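Local coordinates for protein L-methionine gamma-lyase (Fusobacterium nucleatum subsp. nucleatum, PDB 6LXU) that belongs to the Cys/Met metabolism family of pyridoxal-phosphate-dependent enzymes, carries its cofactor covalently on a lysine and assembles from four chains, at residues M314-L319 with L374-V379; G321-G326 with I349-S354. All coordinates share one frame; numbering follows the deposited sequence. Where two conformers were deposited one is given.

Overall arrangement
Both contacts are buried and reach the same five-stranded mixed sheet, contact 1 within it and contact 2 at the turn leaving it, their centres about 10 Å apart. Contact 1 pairs the neighbouring strands 314-319 and 374-378, nearer the centre of the chain, and is held by regular backbone hydrogen bonds with side chains layered on both faces. Contact 2 lies farther out, where helix 322-332, which follows strand 314-319, meets the turn after strand 348-350; it relies on ring packing against helix backbone and turn, with the partly exposed Phe323 at its outer side. Strand 374-378 joins the two, since Arg376 N probably bonds to Gln350 O. Along the sequence, contact 2 is nested within the loop that contact 1 closes.

Contact 1 of 2, residues M314-L319 with L374-V379. With NO3 (nitrate ion), chain C.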
ATOM      1  N   MET A 314      17.498  21.014  12.836  1.00  6.77           N
ATOM      2  CA  MET A 314      17.261  20.763  14.253  1.00  7.27           C
ATOM      3  C   MET A 314      17.727  21.973  15.041  1.00  7.26           C
ATOM      4  O   MET A 314      18.781  22.564  14.734  1.00  7.26           O
ATOM      5  CB  MET A 314      18.018  19.531  14.713  1.00  7.81           C
ATOM      6  CG  MET A 314      17.524  18.250  14.059  1.00  8.11           C
ATOM      7  SD  MET A 314      15.782  17.874  14.316  1.00  9.75           S
ATOM      8  CE  MET A 314      15.656  17.785  16.100  1.00 10.73           C
ATOM      9  N   ILE A 315      16.947  22.349  16.044  1.00  7.00           N
ATOM     10  CA  ILE A 315      17.309  23.459  16.948  1.00  7.48           C
ATOM     11  C   ILE A 315      16.960  22.998  18.341  1.00  7.92           C
ATOM     12  O   ILE A 315      15.839  22.516  18.559  1.00  8.84           O
ATOM     13  CB  ILE A 315      16.504  24.740  16.671  1.00  7.50           C
ATOM     14  CG1 ILE A 315      16.565  25.156  15.195  1.00  7.68           C
ATOM     15  CG2 ILE A 315      17.014  25.864  17.577  1.00  7.69           C
ATOM     16  CD1 ILE A 315      15.555  26.216  14.822  1.00  7.68           C
ATOM     17  N   SER A 316      17.863  23.158  19.302  1.00  7.90           N
ATOM     18  CA  SER A 316      17.444  23.049  20.698  1.00  8.35           C
ATOM     19  C   SER A 316      17.634  24.391  21.369  1.00  8.27           C
ATOM     20  O   SER A 316      18.430  25.220  20.929  1.00  8.61           O
ATOM     21  CB  SER A 316      18.186  21.962  21.446  1.00  8.81           C
ATOM     22  OG  SER A 316      17.887  20.707  20.877  1.00 10.26           O
ATOM     23  N   PHE A 317      16.877  24.628  22.423  1.00  8.38           N
ATOM     24  CA  PHE A 317      16.994  25.911  23.104  1.00  8.74           C
ATOM     25  C   PHE A 317      16.581  25.753  24.547  1.00  8.74           C
ATOM     26  O   PHE A 317      15.806  24.870  24.899  1.00  9.22           O
ATOM     27  CB  PHE A 317      16.202  27.018  22.386  1.00  9.20           C
ATOM     28  CG  PHE A 317      14.730  26.736  22.208  1.00  9.54           C
ATOM     29  CD1 PHE A 317      14.256  26.001  21.117  1.00  9.40           C
ATOM     30  CD2 PHE A 317      13.800  27.256  23.102  1.00  9.98           C
ATOM     31  CE1 PHE A 317      12.896  25.775  20.951  1.00 10.01           C
ATOM     32  CE2 PHE A 317      12.442  27.033  22.939  1.00 10.46           C
ATOM     33  CZ  PHE A 317      11.987  26.288  21.859  1.00 10.27           C
ATOM     34  N   GLU A 318      17.136  26.626  25.391  1.00  9.10           N
ATOM     35  CA  GLU A 318      16.854  26.620  26.832  1.00  9.48           C
ATOM     36  C   GLU A 318      15.947  27.782  27.172  1.00  9.64           C
ATOM     37  O   GLU A 318      16.309  28.941  26.970  1.00  9.79           O
ATOM     38  CB  GLU A 318      18.146  26.730  27.635  1.00 10.19           C
ATOM     39  CG  GLU A 318      17.974  26.530  29.140  1.00 11.00           C
ATOM     40  CD  GLU A 318      17.875  25.077  29.573  1.00 11.45           C
ATOM     41  OE1 GLU A 318      18.391  24.193  28.856  1.00 12.37           O
ATOM     42  OE2 GLU A 318      17.331  24.812  30.667  1.00 11.94           O
ATOM     43  N   LEU A 319      14.771  27.487  27.688  1.00  9.56           N
ATOM     44  CA  LEU A 319      13.893  28.518  28.204  1.00 10.29           C
ATOM     45  C   LEU A 319      14.390  28.959  29.580  1.00 10.89           C
ATOM     46  O   LEU A 319      14.674  28.120  30.435  1.00 11.24           O
ATOM     47  CB  LEU A 319      12.473  27.987  28.330  1.00 10.34           C
ATOM     48  CG  LEU A 319      11.809  27.650  26.997  1.00 10.63           C
ATOM     49  CD1 LEU A 319      10.560  26.821  27.245  1.00 11.12           C
ATOM     50  CD2 LEU A 319      11.492  28.917  26.232  1.00 11.12           C
ATOM     51  N   LEU A 374      15.168  22.792  28.542  1.00  9.02           N
ATOM     52  CA  LEU A 374      15.602  22.400  27.197  1.00  9.20           C
ATOM     53  C   LEU A 374      14.424  21.937  26.340  1.00  8.71           C
ATOM     54  O   LEU A 374      13.674  21.049  26.742  1.00  8.82           O
ATOM     55  CB  LEU A 374      16.652  21.304  27.276  1.00 10.20           C
ATOM     56  CG  LEU A 374      17.377  20.965  25.968  1.00 11.11           C
ATOM     57  CD1 LEU A 374      18.294  22.086  25.512  1.00 11.72           C
ATOM     58  CD2 LEU A 374      18.166  19.680  26.148  1.00 12.16           C
ATOM     59  N   VAL A 375      14.293  22.549  25.166  1.00  8.32           N
ATOM     60  CA  VAL A 375      13.266  22.196  24.175  1.00  8.31           C
ATOM     61  C   VAL A 375      13.994  21.832  22.884  1.00  8.17           C
ATOM     62  O   VAL A 375      14.945  22.509  22.485  1.00  8.13           O
ATOM     63  CB  VAL A 375      12.294  23.367  23.972  1.00  8.69           C
ATOM     64  CG1 VAL A 375      11.267  23.039  22.884  1.00  8.82           C
ATOM     65  CG2 VAL A 375      11.605  23.705  25.289  1.00  8.97           C
ATOM     66  N   ARG A 376      13.556  20.731  22.255  1.00  7.97           N
ATOM     67  CA  ARG A 376      14.101  20.287  20.962  1.00  8.29           C
ATOM     68  C   ARG A 376      13.051  20.468  19.868  1.00  7.40           C
ATOM     69  O   ARG A 376      11.929  19.967  19.989  1.00  7.35           O
ATOM     70  CB  ARG A 376      14.527  18.825  21.008  1.00  9.78           C
ATOM     71  CG  ARG A 376      15.449  18.473  19.853  1.00 12.44           C
ATOM     72  CD  ARG A 376      15.752  17.001  19.743  1.00 14.43           C
ATOM     73  NE  ARG A 376      14.711  16.338  18.984  1.00 16.43           N
ATOM     74  CZ  ARG A 376      14.839  15.180  18.339  1.00 17.58           C
ATOM     75  NH1 ARG A 376      15.997  14.501  18.371  1.00 19.07           N
ATOM     76  NH2 ARG A 376      13.811  14.690  17.661  1.00 18.67           N
ATOM     77  N   LEU A 377      13.426  21.192  18.823  1.00  6.84           N
ATOM     78  CA  LEU A 377      12.537  21.519  17.723  1.00  6.65           C
ATOM     79  C   LEU A 377      13.067  20.925  16.416  1.00  6.38           C
ATOM     80  O   LEU A 377      14.208  21.192  16.010  1.00  6.76           O
ATOM     81  CB  LEU A 377      12.451  23.036  17.610  1.00  6.93           C
ATOM     82  CG  LEU A 377      11.506  23.606  16.567  1.00  7.15           C
ATOM     83  CD1 LEU A 377      10.065  23.318  16.927  1.00  7.23           C
ATOM     84  CD2 LEU A 377      11.714  25.109  16.436  1.00  7.35           C
ATOM     85  N   SER A 378      12.233  20.107  15.760  1.00  6.00           N
ATOM     86  CA  SER A 378      12.486  19.643  14.388  1.00  5.93           C
ATOM     87  C   SER A 378      11.697  20.552  13.459  1.00  5.78           C
ATOM     88  O   SER A 378      10.462  20.462  13.391  1.00  5.81           O
ATOM     89  CB  SER A 378      12.033  18.201  14.227  1.00  5.98           C
ATOM     90  OG  SER A 378      12.118  17.801  12.863  1.00  6.10           O
ATOM     91  N   VAL A 379      12.382  21.456  12.784  1.00  5.70           N
ATOM     92  CA  VAL A 379      11.708  22.435  11.955  1.00  5.84           C
ATOM     93  C   VAL A 379      11.175  21.763  10.681  1.00  5.79           C
ATOM     94  O   VAL A 379      11.934  21.108   9.958  1.00  5.80           O
ATOM     95  CB  VAL A 379      12.671  23.580  11.587  1.00  6.04           C
ATOM     96  CG1 VAL A 379      12.032  24.567  10.618  1.00  6.38           C
ATOM     97  CG2 VAL A 379      13.153  24.304  12.846  1.00  6.35           C
TER
HETATM   98  N   NO3 C 502      14.023  11.505  18.511  1.00 20.71           N
HETATM   99  O1  NO3 C 502      14.004  11.637  17.298  1.00 22.12           O
HETATM  100  O2  NO3 C 502      15.095  11.148  19.079  1.00 18.84           O
HETATM  101  O3  NO3 C 502      12.981  11.729  19.192  1.00 19.78           O
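Successive bends in Met314, with chi1, chi2 and chi3 all near -60°, curl its thioether back over Arg376 and Ser378. Met314 CE ends above one face of the guanidinium, towards its rim, 3.4 Å from Arg376 NE. Met314 SD passes 3.7 Å from Ser378 CA. On the other side of the sheet a chi1 of 57° sets CG of Phe317 between its own N and carbonyl carbon, which lays the ring alongside Val375. Val375 CB makes a CH-pi contact over the Phe317 ring face, 20° off the normal and 3.9 Å from the centroid. Val375 CG1 reaches Phe317 CZ at 3.5 Å. Val375 CG2 packs 3.8 Å from Leu319 CD1.

The backbones form an antiparallel ladder. Ile315 with Leu377 and Phe317 with Val375 are hydrogen-bonded pairs, each joined by two N-H to O bonds; that from Leu377 N to Ile315 O is 2.8 Å long. Between them, at the non-hydrogen-bonded pair Ser316 and Arg376, Ser316 CA adds a CA-H...O contact of 3.1 Å to Val375 O.

The two faces differ in character. Ile315, Phe317, Val375 and Leu377 form an apolar layer, in which Ile315 meets helix 263-282, Val375 meets helix 322-332 and Phe317 touches both. The face of Met314, Ser316 and Arg376 is more polar: Ser316 OG bonds to Pro162 O, and Met314 touches Tyr213, which follows the cofactor-bearing Lys212 in sequence. Arg376 NH2 gives a weak hydrogen bond of 3.1 Å to nitrate O1, near the guanidinium plane. With a methyl over one face and bonds to Asn161 OD1 and, weakly, to the nitrate, the guanidinium is probably kept in position to receive an anion; the nitrate, probably from the crystallisation liquor and also bonded to Ser341 N, is consistent with such a pocket.

Contact 2 of 2, residues G321-G326 with I349-S354; sequences GGFEAG and IQHPAS. With NO3 (nitrate ion), chain C.
A beta turn at the end of strand 348-350, closed by the 3.1 Å hydrogen bond from Ser354 N to His351 O, packs here against the first turn of helix 322-332. The imidazole of His351 carries the packing. Gly326 CA sits over the middle of one face in a CH-pi contact, 3.7 Å from the centroid of the His351 ring and only 9° off the normal. Having no side chain, Gly326 lets the helix backbone come this close to the ring. Phe323 O adds a packing contact of 3.3 Å to His351 CE1.

Rotation of the imidazole is fixed from both nitrogens. His351 ND1 and Ser354 OG, 2.7 Å apart, share a hydrogen bond within the turn, and His351 NE2 bonds to the backbone O of Asp372. The buried ring thus has a polar partner at each nitrogen while Gly326 of the helix covers one face.

Phe323 covers the outer part of the turn. With CG anti to its own backbone N (chi1 -172°), its phenyl group reaches out to the turn, and one side of the ring does the touching. Phe323 CD1 lies 3.8 Å from Ala353 CB. Phe323 CE1 lies 3.6 Å from Ala353 O, which approaches the ring edge in plane. Phe323 CZ lies 3.8 Å from Ser354 CB. The ring planes of Phe323 and His351 are inclined at 57°, an oblique aromatic pair.

Farther along the helix, Lys327 and Leu330 extend the cover over His351, and Leu330 also meets Ile349. Strand 348-350 runs between its neighbours in the sheet, with Gln350 bonded through the backbone to Arg376 of strand 374-378 and Ile349 to Ser337 of strand 337-338. Beyond the turn, Ser354 packs on Ala43 of a second subunit, placing this helix-to-turn junction beside the assembly interface.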
ATOM      1  N   GLY A 321      12.839  30.136  32.031  1.00 13.10           N
ATOM      2  CA  GLY A 321      11.882  29.735  33.061  1.00 13.20           C
ATOM      3  C   GLY A 321      11.849  28.255  33.414  1.00 13.40           C
ATOM      4  O   GLY A 321      10.997  27.836  34.197  1.00 14.57           O
ATOM      5  N   GLY A 322      12.737  27.451  32.834  1.00 12.81           N
ATOM      6  CA  GLY A 322      12.899  26.068  33.258  1.00 12.63           C
ATOM      7  C   GLY A 322      11.740  25.127  32.955  1.00 12.54           C
ATOM      8  O   GLY A 322      11.073  25.233  31.910  1.00 12.06           O
ATOM      9  N   PHE A 323      11.467  24.231  33.901  1.00 12.65           N
ATOM     10  CA  PHE A 323      10.579  23.075  33.688  1.00 12.76           C
ATOM     11  C   PHE A 323       9.154  23.470  33.355  1.00 13.18           C
ATOM     12  O   PHE A 323       8.580  22.984  32.368  1.00 12.87           O
ATOM     13  CB  PHE A 323      10.605  22.188  34.936  1.00 13.24           C
ATOM     14  CG  PHE A 323       9.893  20.875  34.773  1.00 13.63           C
ATOM     15  CD1 PHE A 323      10.550  19.786  34.223  1.00 13.99           C
ATOM     16  CD2 PHE A 323       8.588  20.716  35.205  1.00 14.43           C
ATOM     17  CE1 PHE A 323       9.909  18.565  34.101  1.00 14.26           C
ATOM     18  CE2 PHE A 323       7.938  19.500  35.075  1.00 14.42           C
ATOM     19  CZ  PHE A 323       8.603  18.426  34.523  1.00 14.30           C
ATOM     20  N   GLU A 324       8.571  24.362  34.151  1.00 13.57           N
ATOM     21  CA  GLU A 324       7.200  24.780  33.916  1.00 13.95           C
ATOM     22  C   GLU A 324       7.075  25.588  32.631  1.00 13.15           C
ATOM     23  O   GLU A 324       6.041  25.509  31.968  1.00 13.32           O
ATOM     24  CB  GLU A 324       6.646  25.569  35.114  1.00 15.15           C
ATOM     25  CG  GLU A 324       6.551  24.751  36.400  1.00 16.77           C
ATOM     26  CD  GLU A 324       5.617  23.555  36.297  1.00 18.00           C
ATOM     27  OE1 GLU A 324       4.532  23.679  35.696  1.00 20.05           O
ATOM     28  OE2 GLU A 324       5.968  22.480  36.818  1.00 20.91           O
ATOM     29  N   ALA A 325       8.108  26.353  32.283  1.00 12.50           N
ATOM     30  CA  ALA A 325       8.105  27.101  31.032  1.00 12.19           C
ATOM     31  C   ALA A 325       8.071  26.159  29.827  1.00 11.52           C
ATOM     32  O   ALA A 325       7.361  26.448  28.854  1.00 11.57           O
ATOM     33  CB  ALA A 325       9.301  28.024  30.947  1.00 12.41           C
ATOM     34  N   GLY A 326       8.823  25.062  29.898  1.00 10.75           N
ATOM     35  CA  GLY A 326       8.815  24.058  28.823  1.00 10.77           C
ATOM     36  C   GLY A 326       7.436  23.483  28.603  1.00 10.94           C
ATOM     37  O   GLY A 326       6.943  23.412  27.466  1.00 10.99           O
ATOM     38  N   ILE A 349       8.050  18.988  18.092  1.00  6.38           N
ATOM     39  CA  ILE A 349       8.686  19.607  19.258  1.00  7.00           C
ATOM     40  C   ILE A 349       8.552  18.689  20.463  1.00  7.34           C
ATOM     41  O   ILE A 349       7.554  17.966  20.607  1.00  7.30           O
ATOM     42  CB  ILE A 349       8.095  21.009  19.498  1.00  7.11           C
ATOM     43  CG1 ILE A 349       8.958  21.853  20.450  1.00  7.29           C
ATOM     44  CG2 ILE A 349       6.654  20.946  19.973  1.00  7.34           C
ATOM     45  CD1 ILE A 349       8.496  23.287  20.565  1.00  7.65           C
ATOM     46  N   GLN A 350       9.570  18.696  21.326  1.00  8.07           N
ATOM     47  CA  GLN A 350       9.562  17.915  22.555  0.50  8.77           C
ATOM     48  C   GLN A 350      10.298  18.666  23.660  1.00  8.64           C
ATOM     49  O   GLN A 350      11.215  19.442  23.381  1.00  8.48           O
ATOM     50  CB  GLN A 350      10.207  16.547  22.332  0.50  9.85           C
ATOM     51  CG  GLN A 350      11.558  16.558  21.650  0.50 10.86           C
ATOM     52  CD  GLN A 350      12.158  15.172  21.602  0.50 11.84           C
ATOM     53  OE1 GLN A 350      12.834  14.761  22.534  0.50 13.33           O
ATOM     54  NE2 GLN A 350      11.905  14.441  20.518  0.50 12.44           N
ATOM     55  N   HIS A 351       9.914  18.385  24.902  1.00  8.34           N
ATOM     56  CA  HIS A 351      10.525  18.951  26.106  1.00  8.72           C
ATOM     57  C   HIS A 351      11.026  17.748  26.890  1.00  8.80           C
ATOM     58  O   HIS A 351      10.249  17.133  27.626  1.00  8.88           O
ATOM     59  CB  HIS A 351       9.473  19.748  26.871  1.00  8.95           C
ATOM     60  CG  HIS A 351       9.948  20.270  28.190  1.00  9.17           C
ATOM     61  ND1 HIS A 351       9.246  20.074  29.361  1.00  9.49           N
ATOM     62  CD2 HIS A 351      11.042  20.996  28.513  1.00  9.32           C
ATOM     63  CE1 HIS A 351       9.897  20.667  30.350  1.00  9.63           C
ATOM     64  NE2 HIS A 351      10.989  21.227  29.864  1.00  9.40           N
ATOM     65  N   PRO A 352      12.299  17.358  26.691  1.00  9.41           N
ATOM     66  CA  PRO A 352      12.726  16.075  27.249  1.00  9.99           C
ATOM     67  C   PRO A 352      12.510  15.909  28.757  1.00 10.24           C
ATOM     68  O   PRO A 352      12.156  14.807  29.205  1.00 10.89           O
ATOM     69  CB  PRO A 352      14.206  16.008  26.891  1.00 10.50           C
ATOM     70  CG  PRO A 352      14.336  16.824  25.666  1.00 11.12           C
ATOM     71  CD  PRO A 352      13.298  17.894  25.744  1.00  9.88           C
ATOM     72  N   ALA A 353      12.673  16.981  29.535  1.00 10.18           N
ATOM     73  CA  ALA A 353      12.559  16.852  30.993  1.00 10.74           C
ATOM     74  C   ALA A 353      11.185  16.370  31.436  1.00 11.19           C
ATOM     75  O   ALA A 353      11.099  15.638  32.423  1.00 12.31           O
ATOM     76  CB  ALA A 353      12.911  18.169  31.689  1.00 10.90           C
ATOM     77  N   SER A 354      10.122  16.768  30.737  1.00 10.98           N
ATOM     78  CA  SER A 354       8.767  16.339  31.081  1.00 10.85           C
ATOM     79  C   SER A 354       8.238  15.188  30.236  1.00 11.01           C
ATOM     80  O   SER A 354       7.180  14.645  30.563  1.00 11.82           O
ATOM     81  CB  SER A 354       7.791  17.504  30.965  1.00 10.72           C
ATOM     82  OG  SER A 354       7.610  17.892  29.609  1.00 10.59           O
TER
HETATM   83  N   NO3 C 502      14.023  11.505  18.511  1.00 20.71           N
HETATM   84  O1  NO3 C 502      14.004  11.637  17.298  1.00 22.12           O
HETATM   85  O2  NO3 C 502      15.095  11.148  19.079  1.00 18.84           O
HETATM   86  O3  NO3 C 502      12.981  11.729  19.192  1.00 19.78           O